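DUF6844 domain-containing protein (Francisella tularensis subsp. tularensis, PDB 4QVR) is of unknown function but carries a DUF6844 domain and is made with a signal sequence, consistent with export from the cytoplasm. Local coordinates at residues Val70-Asn75 and Asp113-Val118; Ser88-Ser93 and Val259-Asn264; Asn209-Lys212 and Asn217-Asp220; Leu378-Asp383 and Lys407-Tyr412. One frame throughout, in Å; residues are numbered along the deposited sequence.

From the N terminus, contact 1 comes first. It closes the chain from helix 67-78 to the start of strand 117-126. Contact 2 begins within that span, in the loop before helix 94-108, and finishes at the turn after strand 251-261, so the two cross. Both reach the same three-stranded antiparallel sheet, with centres about 30 Å apart. Contact 3 is a short local closure between helix 203-213 and the loop before helix 224-246 and falls within the long span of contact 2. Contact 4 follows all of these and pairs helix 374-385 with helix 402-415. Contacts 3 and 4 lie on the same side of the chain's centre; contacts 1 and 4 lie on opposite sides.

Contact 1 (Val70-Asn75 and Asp113-Val118); sequences VANLNN and DRYDYV
Helix 67-78 meets the point where helix 111-114 gives way to strand 117-126, through Asn72 and Leu73 on the first side and Arg114 and Tyr115 on the second. The phenol oxygen of Tyr115 is the central atom. Tyr115 OH lies 3.1 Å from Asn72 CB, a close approach for a carbon and an oxygen. Leu73 CD2 approaches the same oxygen, 4.0 Å from Tyr115 OH. The Asn72 amide stands steeply to the Tyr115 ring, with the two planes 79° apart. The other partner of Asn72 is Arg114. Asn72 ND2 sits over one face of the guanidinium, 3.4 Å from Arg114 NH1. Both atoms are donors, so this is contact and not a hydrogen bond.

The chain here leads into an edge strand of a three-stranded antiparallel sheet, and helix 67-78 packs against that sheet. The buried Leu73 also touches Leu252, Ile254 and Ile272 of the sheet, as well as Phe322. Tyr115 touches Ile272 too, so the two side chains share a partner.

Arg114 starts beside its backbone N (chi1 -61°) and then runs extended from CG to NE. This carries the guanidinium out to Asn72. Arg114 NE donates to Asn109 O, which helps fix the guanidinium. Nearer the backbone, Arg114 CB rests 3.7 Å above the plane of the Tyr115 ring, displaced to the ring's border.

Contact 2 (Ser88-Ser93 and Val259-Asn264); sequences SQDKRS and VEKDGN
Lys261 reaches from the end of a beta hairpin to the loop that leads into helix 94-108, where it meets the backbone of Asp90 and Arg92. The hairpin joins strands 251-261 and 264-273 by a type I' turn from Lys261 to Asn264. Both residues at the turn's centre, Asp262 and Gly263, have positive phi. The turn is closed by Asn264 N to Lys261 O at 2.9 Å.

The close part of the contact is at the lysine tip. Beyond CG the chain is extended, and Lys261 NZ donates to Arg92 O at 3.1 Å. The donor lies in the carbonyl plane, at a C=O...N angle of 155°. Asp90 O is also near, 3.0 Å from Lys261 NZ. Behind the tip, Lys261 CD lies 3.8 Å from Arg92 O. The Lys261 side chain also touches Ile97 of helix 94-108.

The rest is looser and faces the surface. The Asp90 carboxylate stays 4.5 Å (OD1) from Lys261 NZ, beyond a salt bridge, though its charge would probably still steady the ammonium.

That carboxylate has nearer partners. Asp90 OD1 accepts from Arg92 N, forming an Asx turn. Arg92 also grips the carboxylate side-on, and its NH1 pairs with Asp100. Within the grip, Arg92 NE meets Asp90 OD1 at 2.9 Å, while Arg92 NH2 meets Asp90 OD2 at 2.6 Å.

Contact 3 (Asn209-Lys212 and Asn217-Asp220); sequences NQLK and NPND
Lys212 and Leu211 hold Pro218 at the bend of a helix-loop-helix, where helix 203-213 ends and the chain turns toward helix 224-246. The lysine is the longer of the two arms. Its CB leaves the helix to one side of the proline, too far back to touch it. CG is placed beside the backbone N (chi1 -70°), and this brings it to the ring. Lys212 CG lies 4.0 Å from Pro218 CD. The chain is then extended and lies athwart the proline. CD passes by at a greater distance. CE meets the ring again, with Lys212 CE 4.1 Å from Pro218 CG. NZ continues past the proline, so the ring meets the aliphatic part of an exposed lysine.

Leu211 reaches a different part of the proline. Its CD1 is 3.8 Å from Pro218 CA and 4.1 Å from Pro218 CB, and the two side chains run past one another head to tail. Both residues are buried, and both also touch Lys227 of helix 224-246. Leu211 touches Leu231 of that helix as well.

The proline opens a short 3-10 segment, residues 218-220. Asp220 N bonds to Asn217 O at 2.9 Å. The Asn217 side chain bends back in an Asx turn: Asn219 N donates to Asn217 OD1 at 2.8 Å, in the plane of the amide carbonyl.

Contact 4 (Leu378-Asp383 and Lys407-Tyr412); sequences LTMSED and KTLSTY
Met380 of helix 374-385 makes a Met-aromatic contact with Tyr412 of helix 402-415, in a helix-helix packing in the C-terminal part of the chain. The two helix segments cross steeply, with 138° between their N-to-C directions and axes 10.9 Å apart at closest approach. Met380 makes all the close side-chain contacts between the two segments. It is present as selenomethionine, and its SE stands over a face of the Tyr412 ring. SE is 4.5 Å from the ring centroid and 26° off the ring normal. Its nearest ring atom is Tyr412 CG, at 4.1 Å from Met380 SE.

The Met380 chain is bent at its last torsion (chi3 82°). The terminal methyl is modelled pointing toward the backbone of helix 402-415. There CE comes near Leu409 and the CB of Tyr412. Met380 CE and Thr408 CG2 are modelled too close to be reliable, so the exact place of the methyl is doubtful. The Met380 side chain stands roughly perpendicular to that of Tyr412.

Two threonines of helix 402-415 bond back to carbonyls four residues earlier in the same helix. Thr408 OG1 bonds to Asp404 O. Thr411 OG1 donates to Lys407 O at 2.8 Å, from above the carbonyl plane, and Thr411 N uses the same oxygen.

Around this pair, Tyr412 OH bonds to Ala369 O near the C-terminal end of helix 349-370, and also to Lys416 NZ. Ser381 packs on helix 224-246, while Leu409 and Ser410 lie against Gln150 and Ile147 of helix 134-159.

Contact 1 (Val70-Asn75 and Asp113-Val118)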
loop_
_atom_site.group_PDB
_atom_site.type_symbol
_atom_site.label_atom_id
_atom_site.label_comp_id
_atom_site.label_asym_id
_atom_site.label_seq_id
_atom_site.Cartn_x
_atom_site.Cartn_y
_atom_site.Cartn_z
ATOM N N VAL A 70 18.820 4.910 1.862
ATOM C CA VAL A 70 19.412 3.799 1.085
ATOM C C VAL A 70 19.639 2.576 1.993
ATOM O O VAL A 70 19.384 1.442 1.584
ATOM C CB VAL A 70 20.723 4.199 0.331
ATOM C CG1 VAL A 70 21.386 2.979 -0.304
ATOM C CG2 VAL A 70 20.441 5.246 -0.743
ATOM N N ALA A 71 20.104 2.817 3.219
ATOM C CA ALA A 71 20.324 1.753 4.207
ATOM C C ALA A 71 19.023 1.419 4.943
ATOM O O ALA A 71 18.890 0.331 5.488
ATOM C CB ALA A 71 21.393 2.160 5.210
ATOM N N ASN A 72 18.082 2.364 4.987
ATOM C CA ASN A 72 16.788 2.127 5.639
ATOM C C ASN A 72 15.931 1.226 4.768
ATOM O O ASN A 72 15.417 0.202 5.229
ATOM C CB ASN A 72 16.025 3.434 5.882
ATOM C CG ASN A 72 16.785 4.411 6.759
ATOM O OD1 ASN A 72 16.696 5.631 6.573
ATOM N ND2 ASN A 72 17.546 3.884 7.708
ATOM N N LEU A 73 15.776 1.613 3.503
ATOM C CA LEU A 73 14.973 0.830 2.572
ATOM C C LEU A 73 15.635 -0.508 2.250
ATOM O O LEU A 73 14.940 -1.523 2.186
ATOM C CB LEU A 73 14.637 1.634 1.309
ATOM C CG LEU A 73 13.848 2.919 1.592
ATOM C CD1 LEU A 73 13.430 3.596 0.307
ATOM C CD2 LEU A 73 12.625 2.638 2.448
ATOM N N ASN A 74 16.961 -0.536 2.071
ATOM C CA ASN A 74 17.643 -1.809 1.789
ATOM C C ASN A 74 17.650 -2.744 3.000
ATOM O O ASN A 74 17.459 -3.954 2.860
ATOM C CB ASN A 74 19.073 -1.611 1.239
ATOM C CG ASN A 74 19.102 -1.243 -0.253
ATOM O OD1 ASN A 74 18.067 -1.015 -0.888
ATOM N ND2 ASN A 74 20.300 -1.212 -0.820
ATOM N N ASN A 75 17.865 -2.207 4.191
ATOM C CA ASN A 75 17.859 -3.067 5.383
ATOM C C ASN A 75 16.479 -3.646 5.682
ATOM O O ASN A 75 16.381 -4.757 6.213
ATOM C CB ASN A 75 18.418 -2.350 6.615
ATOM C CG ASN A 75 19.903 -2.042 6.485
ATOM O OD1 ASN A 75 20.572 -2.529 5.566
ATOM N ND2 ASN A 75 20.427 -1.235 7.406
ATOM N N ASP A 113 11.333 9.038 13.693
ATOM C CA ASP A 113 12.418 10.041 13.705
ATOM C C ASP A 113 13.029 10.059 12.348
ATOM O O ASP A 113 13.686 11.013 11.992
ATOM C CB ASP A 113 13.492 9.667 14.703
ATOM C CG ASP A 113 13.023 9.785 16.114
ATOM O OD1 ASP A 113 12.220 10.701 16.373
ATOM O OD2 ASP A 113 13.467 8.986 16.968
ATOM N N ARG A 114 12.805 8.995 11.566
ATOM C CA ARG A 114 13.362 8.919 10.225
ATOM C C ARG A 114 12.419 9.420 9.138
ATOM O O ARG A 114 12.904 9.916 8.136
ATOM C CB ARG A 114 13.753 7.500 9.886
ATOM C CG ARG A 114 14.795 6.923 10.806
ATOM C CD ARG A 114 15.101 5.496 10.403
ATOM N NE ARG A 114 15.982 4.852 11.376
ATOM C CZ ARG A 114 17.293 4.964 11.428
ATOM N NH1 ARG A 114 17.937 5.733 10.584
ATOM N NH2 ARG A 114 17.977 4.299 12.364
ATOM N N TYR A 115 11.092 9.275 9.306
ATOM C CA TYR A 115 10.146 9.712 8.250
ATOM C C TYR A 115 9.109 10.669 8.795
ATOM O O TYR A 115 8.786 10.622 9.985
ATOM C CB TYR A 115 9.487 8.503 7.584
ATOM C CG TYR A 115 10.513 7.566 7.040
ATOM C CD1 TYR A 115 11.185 7.860 5.854
ATOM C CD2 TYR A 115 10.848 6.393 7.716
ATOM C CE1 TYR A 115 12.166 7.014 5.358
ATOM C CE2 TYR A 115 11.815 5.535 7.221
ATOM C CZ TYR A 115 12.472 5.854 6.049
ATOM O OH TYR A 115 13.440 5.019 5.553
ATOM N N ASP A 116 8.598 11.551 7.932
ATOM C CA ASP A 116 7.587 12.539 8.352
ATOM C C ASP A 116 6.253 11.896 8.678
ATOM O O ASP A 116 5.447 12.460 9.417
ATOM C CB ASP A 116 7.346 13.604 7.287
ATOM C CG ASP A 116 8.572 14.464 7.009
ATOM O OD1 ASP A 116 9.475 14.607 7.885
ATOM O OD2 ASP A 116 8.604 15.027 5.895
ATOM N N TYR A 117 5.998 10.730 8.116
ATOM C CA TYR A 117 4.754 10.030 8.419
ATOM C C TYR A 117 5.013 8.531 8.449
ATOM O O TYR A 117 5.679 7.997 7.561
ATOM C CB TYR A 117 3.665 10.365 7.382
ATOM C CG TYR A 117 2.361 9.590 7.562
ATOM C CD1 TYR A 117 2.231 8.315 7.054
ATOM C CD2 TYR A 117 1.313 10.119 8.275
ATOM C CE1 TYR A 117 1.078 7.574 7.243
ATOM C CE2 TYR A 117 0.140 9.403 8.460
ATOM C CZ TYR A 117 0.028 8.138 7.936
ATOM O OH TYR A 117 -1.119 7.431 8.109
ATOM N N VAL A 118 4.477 7.873 9.474
ATOM C CA VAL A 118 4.557 6.427 9.601
ATOM C C VAL A 118 3.177 5.958 9.977
ATOM O O VAL A 118 2.564 6.479 10.908
ATOM C CB VAL A 118 5.567 5.981 10.685
ATOM C CG1 VAL A 118 5.664 4.454 10.739
ATOM C CG2 VAL A 118 6.940 6.545 10.403
#

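Contact 2 (Ser88-Ser93 and Val259-Asn264)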
loop_
_atom_site.group_PDB
_atom_site.type_symbol
_atom_site.label_atom_id
_atom_site.label_comp_id
_atom_site.label_asym_id
_atom_site.label_seq_id
_atom_site.Cartn_x
_atom_site.Cartn_y
_atom_site.Cartn_z
ATOM N N SER A 88 -0.043 -21.367 22.215
ATOM C CA SER A 88 -1.423 -21.753 22.507
ATOM C C SER A 88 -1.992 -20.873 23.639
ATOM O O SER A 88 -3.183 -20.532 23.657
ATOM C CB SER A 88 -1.470 -23.231 22.907
ATOM O OG SER A 88 -2.784 -23.635 23.230
ATOM N N GLN A 89 -1.110 -20.511 24.570
ATOM C CA GLN A 89 -1.441 -19.675 25.739
ATOM C C GLN A 89 -1.634 -18.178 25.429
ATOM O O GLN A 89 -2.180 -17.449 26.240
ATOM C CB GLN A 89 -0.355 -19.865 26.814
ATOM C CG GLN A 89 1.057 -19.515 26.338
ATOM C CD GLN A 89 2.164 -20.158 27.161
ATOM O OE1 GLN A 89 3.303 -20.261 26.701
ATOM N NE2 GLN A 89 1.834 -20.620 28.363
ATOM N N ASP A 90 -1.179 -17.730 24.267
ATOM C CA ASP A 90 -1.336 -16.330 23.845
ATOM C C ASP A 90 -2.799 -16.095 23.558
ATOM O O ASP A 90 -3.335 -16.650 22.617
ATOM C CB ASP A 90 -0.499 -16.070 22.584
ATOM C CG ASP A 90 -0.565 -14.620 22.088
ATOM O OD1 ASP A 90 -1.379 -13.800 22.568
ATOM O OD2 ASP A 90 0.226 -14.297 21.183
ATOM N N LYS A 91 -3.438 -15.262 24.368
ATOM C CA LYS A 91 -4.868 -14.974 24.228
ATOM C C LYS A 91 -5.200 -13.801 23.305
ATOM O O LYS A 91 -6.378 -13.439 23.146
ATOM C CB LYS A 91 -5.472 -14.685 25.602
ATOM C CG LYS A 91 -5.249 -15.771 26.622
ATOM C CD LYS A 91 -5.720 -17.095 26.084
ATOM C CE LYS A 91 -5.721 -18.156 27.172
ATOM N NZ LYS A 91 -6.111 -19.458 26.585
ATOM N N ARG A 92 -4.189 -13.190 22.706
ATOM C CA ARG A 92 -4.440 -12.070 21.845
ATOM C C ARG A 92 -5.168 -12.459 20.566
ATOM O O ARG A 92 -5.050 -13.582 20.083
ATOM C CB ARG A 92 -3.133 -11.400 21.481
ATOM C CG ARG A 92 -2.431 -10.720 22.652
ATOM C CD ARG A 92 -1.111 -10.134 22.202
ATOM N NE ARG A 92 -0.266 -11.216 21.723
ATOM C CZ ARG A 92 0.902 -11.054 21.115
ATOM N NH1 ARG A 92 1.387 -9.839 20.898
ATOM N NH2 ARG A 92 1.563 -12.119 20.689
ATOM N N SER A 93 -5.945 -11.521 20.045
ATOM C CA SER A 93 -6.588 -11.682 18.774
ATOM C C SER A 93 -5.537 -11.369 17.701
ATOM O O SER A 93 -4.469 -10.760 17.979
ATOM C CB SER A 93 -7.724 -10.669 18.639
ATOM O OG SER A 93 -7.189 -9.348 18.661
ATOM N N VAL A 259 -0.288 -13.245 10.166
ATOM C CA VAL A 259 -0.707 -14.046 11.291
ATOM C C VAL A 259 -1.941 -14.885 10.901
ATOM O O VAL A 259 -2.844 -14.400 10.229
ATOM C CB VAL A 259 -1.105 -13.186 12.515
ATOM C CG1 VAL A 259 -1.529 -14.074 13.687
ATOM C CG2 VAL A 259 0.026 -12.329 12.974
ATOM N N GLU A 260 -1.959 -16.135 11.318
ATOM C CA GLU A 260 -3.131 -16.987 11.127
ATOM C C GLU A 260 -3.768 -17.269 12.483
ATOM O O GLU A 260 -3.104 -17.771 13.415
ATOM C CB GLU A 260 -2.784 -18.308 10.458
ATOM C CG GLU A 260 -2.191 -18.186 9.071
ATOM C CD GLU A 260 -1.972 -19.549 8.447
ATOM O OE1 GLU A 260 -2.970 -20.265 8.188
ATOM O OE2 GLU A 260 -0.796 -19.888 8.204
ATOM N N LYS A 261 -5.031 -16.883 12.609
ATOM C CA LYS A 261 -5.809 -17.159 13.806
ATOM C C LYS A 261 -7.286 -17.230 13.540
ATOM O O LYS A 261 -7.804 -16.526 12.699
ATOM C CB LYS A 261 -5.536 -16.176 14.953
ATOM C CG LYS A 261 -4.510 -16.716 15.937
ATOM C CD LYS A 261 -4.623 -16.107 17.322
ATOM C CE LYS A 261 -3.681 -16.838 18.274
ATOM N NZ LYS A 261 -3.702 -16.334 19.683
ATOM N N ASP A 262 -7.935 -18.133 14.257
ATOM C CA ASP A 262 -9.368 -18.282 14.218
ATOM C C ASP A 262 -9.941 -18.396 12.822
ATOM O O ASP A 262 -10.885 -17.698 12.473
ATOM C CB ASP A 262 -9.985 -17.086 14.952
ATOM C CG ASP A 262 -9.542 -17.017 16.414
ATOM O OD1 ASP A 262 -9.761 -18.023 17.151
ATOM O OD2 ASP A 262 -8.986 -15.963 16.822
ATOM N N GLY A 263 -9.368 -19.272 12.015
ATOM C CA GLY A 263 -9.859 -19.457 10.652
ATOM C C GLY A 263 -9.601 -18.301 9.686
ATOM O O GLY A 263 -10.160 -18.293 8.594
ATOM N N ASN A 264 -8.767 -17.335 10.071
ATOM C CA ASN A 264 -8.423 -16.204 9.190
ATOM C C ASN A 264 -6.972 -16.037 8.948
ATOM O O ASN A 264 -6.126 -16.562 9.689
ATOM C CB ASN A 264 -8.868 -14.880 9.815
ATOM C CG ASN A 264 -10.367 -14.757 9.900
ATOM O OD1 ASN A 264 -11.084 -14.975 8.913
ATOM N ND2 ASN A 264 -10.854 -14.397 11.076
#

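Contact 3 (Asn209-Lys212 and Asn217-Asp220)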
loop_
_atom_site.group_PDB
_atom_site.type_symbol
_atom_site.label_atom_id
_atom_site.label_comp_id
_atom_site.label_asym_id
_atom_site.label_seq_id
_atom_site.Cartn_x
_atom_site.Cartn_y
_atom_site.Cartn_z
ATOM N N ASN A 209 -23.933 30.453 -8.973
ATOM C CA ASN A 209 -23.455 29.567 -10.027
ATOM C C ASN A 209 -22.300 28.684 -9.508
ATOM O O ASN A 209 -22.225 27.487 -9.799
ATOM C CB ASN A 209 -22.982 30.346 -11.263
ATOM C CG ASN A 209 -24.127 30.867 -12.140
ATOM O OD1 ASN A 209 -25.312 30.866 -11.765
ATOM N ND2 ASN A 209 -23.756 31.319 -13.333
ATOM N N GLN A 210 -21.399 29.281 -8.747
ATOM C CA GLN A 210 -20.265 28.531 -8.210
ATOM C C GLN A 210 -20.717 27.487 -7.212
ATOM O O GLN A 210 -20.158 26.400 -7.153
ATOM C CB GLN A 210 -19.278 29.468 -7.557
ATOM C CG GLN A 210 -18.559 30.370 -8.533
ATOM C CD GLN A 210 -17.561 31.239 -7.817
ATOM O OE1 GLN A 210 -16.379 30.897 -7.729
ATOM N NE2 GLN A 210 -18.038 32.307 -7.219
ATOM N N LEU A 211 -21.702 27.819 -6.390
ATOM C CA LEU A 211 -22.225 26.822 -5.465
ATOM C C LEU A 211 -22.830 25.660 -6.244
ATOM O O LEU A 211 -22.553 24.524 -5.947
ATOM C CB LEU A 211 -23.288 27.398 -4.550
ATOM C CG LEU A 211 -22.863 28.423 -3.503
ATOM C CD1 LEU A 211 -24.108 28.961 -2.806
ATOM C CD2 LEU A 211 -21.914 27.821 -2.487
ATOM N N LYS A 212 -23.663 25.954 -7.231
ATOM C CA LYS A 212 -24.296 24.900 -8.005
ATOM C C LYS A 212 -23.286 24.071 -8.734
ATOM O O LYS A 212 -23.486 22.882 -8.924
ATOM C CB LYS A 212 -25.279 25.462 -9.016
ATOM C CG LYS A 212 -26.543 26.051 -8.434
ATOM C CD LYS A 212 -27.375 26.665 -9.554
ATOM C CE LYS A 212 -28.641 27.335 -9.051
ATOM N NZ LYS A 212 -29.346 28.060 -10.151
ATOM N N ASN A 217 -26.776 23.720 -2.968
ATOM C CA ASN A 217 -28.010 24.441 -3.276
ATOM C C ASN A 217 -27.988 25.803 -2.578
ATOM O O ASN A 217 -28.028 25.863 -1.353
ATOM C CB ASN A 217 -29.223 23.618 -2.860
ATOM C CG ASN A 217 -30.540 24.248 -3.291
ATOM O OD1 ASN A 217 -30.743 25.457 -3.173
ATOM N ND2 ASN A 217 -31.460 23.415 -3.764
ATOM N N PRO A 218 -27.905 26.901 -3.357
ATOM C CA PRO A 218 -27.867 28.271 -2.800
ATOM C C PRO A 218 -29.000 28.600 -1.810
ATOM O O PRO A 218 -28.845 29.475 -0.964
ATOM C CB PRO A 218 -27.996 29.170 -4.037
ATOM C CG PRO A 218 -27.637 28.314 -5.194
ATOM C CD PRO A 218 -27.970 26.902 -4.825
ATOM N N ASN A 219 -30.137 27.931 -1.940
ATOM C CA ASN A 219 -31.264 28.167 -1.037
ATOM C C ASN A 219 -30.984 27.626 0.361
ATOM O O ASN A 219 -31.494 28.154 1.353
ATOM C CB ASN A 219 -32.535 27.571 -1.629
ATOM C CG ASN A 219 -32.872 28.182 -2.982
ATOM O OD1 ASN A 219 -32.393 29.267 -3.326
ATOM N ND2 ASN A 219 -33.697 27.494 -3.753
ATOM N N ASP A 220 -30.142 26.597 0.453
ATOM C CA ASP A 220 -29.775 26.035 1.746
ATOM C C ASP A 220 -29.015 27.040 2.621
ATOM O O ASP A 220 -28.752 26.761 3.796
ATOM C CB ASP A 220 -28.970 24.741 1.571
ATOM C CG ASP A 220 -29.805 23.614 0.987
ATOM O OD1 ASP A 220 -31.055 23.719 0.986
ATOM O OD2 ASP A 220 -29.219 22.611 0.544
#

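Contact 4 (Leu378-Asp383 and Lys407-Tyr412)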
loop_
_atom_site.group_PDB
_atom_site.type_symbol
_atom_site.label_atom_id
_atom_site.label_comp_id
_atom_site.label_asym_id
_atom_site.label_seq_id
_atom_site.Cartn_x
_atom_site.Cartn_y
_atom_site.Cartn_z
ATOM N N LEU A 378 -7.932 14.966 -8.727
ATOM C CA LEU A 378 -9.022 15.954 -8.587
ATOM C C LEU A 378 -10.412 15.323 -8.737
ATOM O O LEU A 378 -11.307 15.566 -7.930
ATOM C CB LEU A 378 -8.840 17.089 -9.593
ATOM C CG LEU A 378 -9.991 18.087 -9.757
ATOM C CD1 LEU A 378 -10.293 18.800 -8.450
ATOM C CD2 LEU A 378 -9.667 19.082 -10.864
ATOM N N THR A 379 -10.571 14.478 -9.745
ATOM C CA THR A 379 -11.835 13.812 -9.994
ATOM C C THR A 379 -12.249 12.967 -8.802
ATOM O O THR A 379 -13.415 12.946 -8.427
ATOM C CB THR A 379 -11.736 12.946 -11.255
ATOM O OG1 THR A 379 -11.189 13.741 -12.313
ATOM C CG2 THR A 379 -13.110 12.410 -11.668
HETATM N N MSE A 380 -11.288 12.288 -8.185
HETATM C CA MSE A 380 -11.581 11.459 -7.025
HETATM C C MSE A 380 -11.935 12.293 -5.828
HETATM O O MSE A 380 -12.780 11.898 -5.025
HETATM C CB MSE A 380 -10.374 10.627 -6.621
HETATM C CG MSE A 380 -10.204 9.415 -7.516
HETATM SE SE MSE A 380 -8.984 8.241 -6.538
HETATM C CE MSE A 380 -10.394 7.476 -5.412
ATOM N N SER A 381 -11.260 13.428 -5.663
ATOM C CA SER A 381 -11.553 14.318 -4.545
ATOM C C SER A 381 -12.941 14.958 -4.713
ATOM O O SER A 381 -13.661 15.164 -3.737
ATOM C CB SER A 381 -10.496 15.413 -4.436
ATOM O OG SER A 381 -9.220 14.859 -4.259
ATOM N N GLU A 382 -13.307 15.281 -5.950
ATOM C CA GLU A 382 -14.629 15.870 -6.216
ATOM C C GLU A 382 -15.716 14.826 -5.986
ATOM O O GLU A 382 -16.727 15.085 -5.328
ATOM C CB GLU A 382 -14.701 16.392 -7.649
ATOM C CG GLU A 382 -13.801 17.586 -7.901
ATOM C CD GLU A 382 -13.718 17.963 -9.369
ATOM O OE1 GLU A 382 -14.051 17.120 -10.231
ATOM O OE2 GLU A 382 -13.300 19.105 -9.663
ATOM N N ASP A 383 -15.457 13.631 -6.503
ATOM C CA ASP A 383 -16.382 12.509 -6.428
ATOM C C ASP A 383 -16.652 12.097 -4.969
ATOM O O ASP A 383 -17.734 11.611 -4.658
ATOM C CB ASP A 383 -15.808 11.329 -7.229
ATOM C CG ASP A 383 -16.876 10.522 -7.944
ATOM O OD1 ASP A 383 -17.897 11.113 -8.371
ATOM O OD2 ASP A 383 -16.665 9.307 -8.141
ATOM N N LYS A 407 -13.282 3.070 0.123
ATOM C CA LYS A 407 -14.125 2.453 -0.906
ATOM C C LYS A 407 -13.887 3.143 -2.253
ATOM O O LYS A 407 -13.738 2.485 -3.280
ATOM C CB LYS A 407 -15.608 2.500 -0.531
ATOM C CG LYS A 407 -16.446 1.578 -1.406
ATOM C CD LYS A 407 -17.890 1.495 -0.950
ATOM C CE LYS A 407 -18.671 0.497 -1.791
ATOM N NZ LYS A 407 -20.119 0.455 -1.432
ATOM N N THR A 408 -13.837 4.469 -2.237
ATOM C CA THR A 408 -13.570 5.235 -3.445
ATOM C C THR A 408 -12.243 4.822 -4.073
ATOM O O THR A 408 -12.116 4.707 -5.264
ATOM C CB THR A 408 -13.475 6.728 -3.116
ATOM O OG1 THR A 408 -14.623 7.114 -2.352
ATOM C CG2 THR A 408 -13.408 7.557 -4.374
ATOM N N LEU A 409 -11.257 4.579 -3.238
ATOM C CA LEU A 409 -9.937 4.195 -3.701
ATOM C C LEU A 409 -9.976 2.748 -4.203
ATOM O O LEU A 409 -9.412 2.416 -5.256
ATOM C CB LEU A 409 -8.965 4.383 -2.542
ATOM C CG LEU A 409 -7.474 4.424 -2.741
ATOM C CD1 LEU A 409 -7.053 5.440 -3.796
ATOM C CD2 LEU A 409 -6.888 4.770 -1.384
ATOM N N SER A 410 -10.655 1.892 -3.450
ATOM C CA SER A 410 -10.837 0.507 -3.847
ATOM C C SER A 410 -11.558 0.429 -5.209
ATOM O O SER A 410 -11.255 -0.424 -6.053
ATOM C CB SER A 410 -11.663 -0.225 -2.798
ATOM O OG SER A 410 -11.956 -1.529 -3.247
ATOM N N THR A 411 -12.503 1.333 -5.416
ATOM C CA THR A 411 -13.254 1.368 -6.661
ATOM C C THR A 411 -12.296 1.709 -7.797
ATOM O O THR A 411 -12.260 1.013 -8.813
ATOM C CB THR A 411 -14.404 2.405 -6.589
ATOM O OG1 THR A 411 -15.337 2.011 -5.572
ATOM C CG2 THR A 411 -15.135 2.521 -7.912
ATOM N N TYR A 412 -11.507 2.766 -7.590
ATOM C CA TYR A 412 -10.541 3.245 -8.576
ATOM C C TYR A 412 -9.538 2.185 -8.980
ATOM O O TYR A 412 -9.190 2.103 -10.147
ATOM C CB TYR A 412 -9.807 4.470 -8.044
ATOM C CG TYR A 412 -8.612 4.914 -8.861
ATOM C CD1 TYR A 412 -8.770 5.698 -10.009
ATOM C CD2 TYR A 412 -7.315 4.576 -8.467
ATOM C CE1 TYR A 412 -7.670 6.114 -10.752
ATOM C CE2 TYR A 412 -6.210 4.986 -9.193
ATOM C CZ TYR A 412 -6.384 5.757 -10.330
ATOM O OH TYR A 412 -5.278 6.159 -11.060
#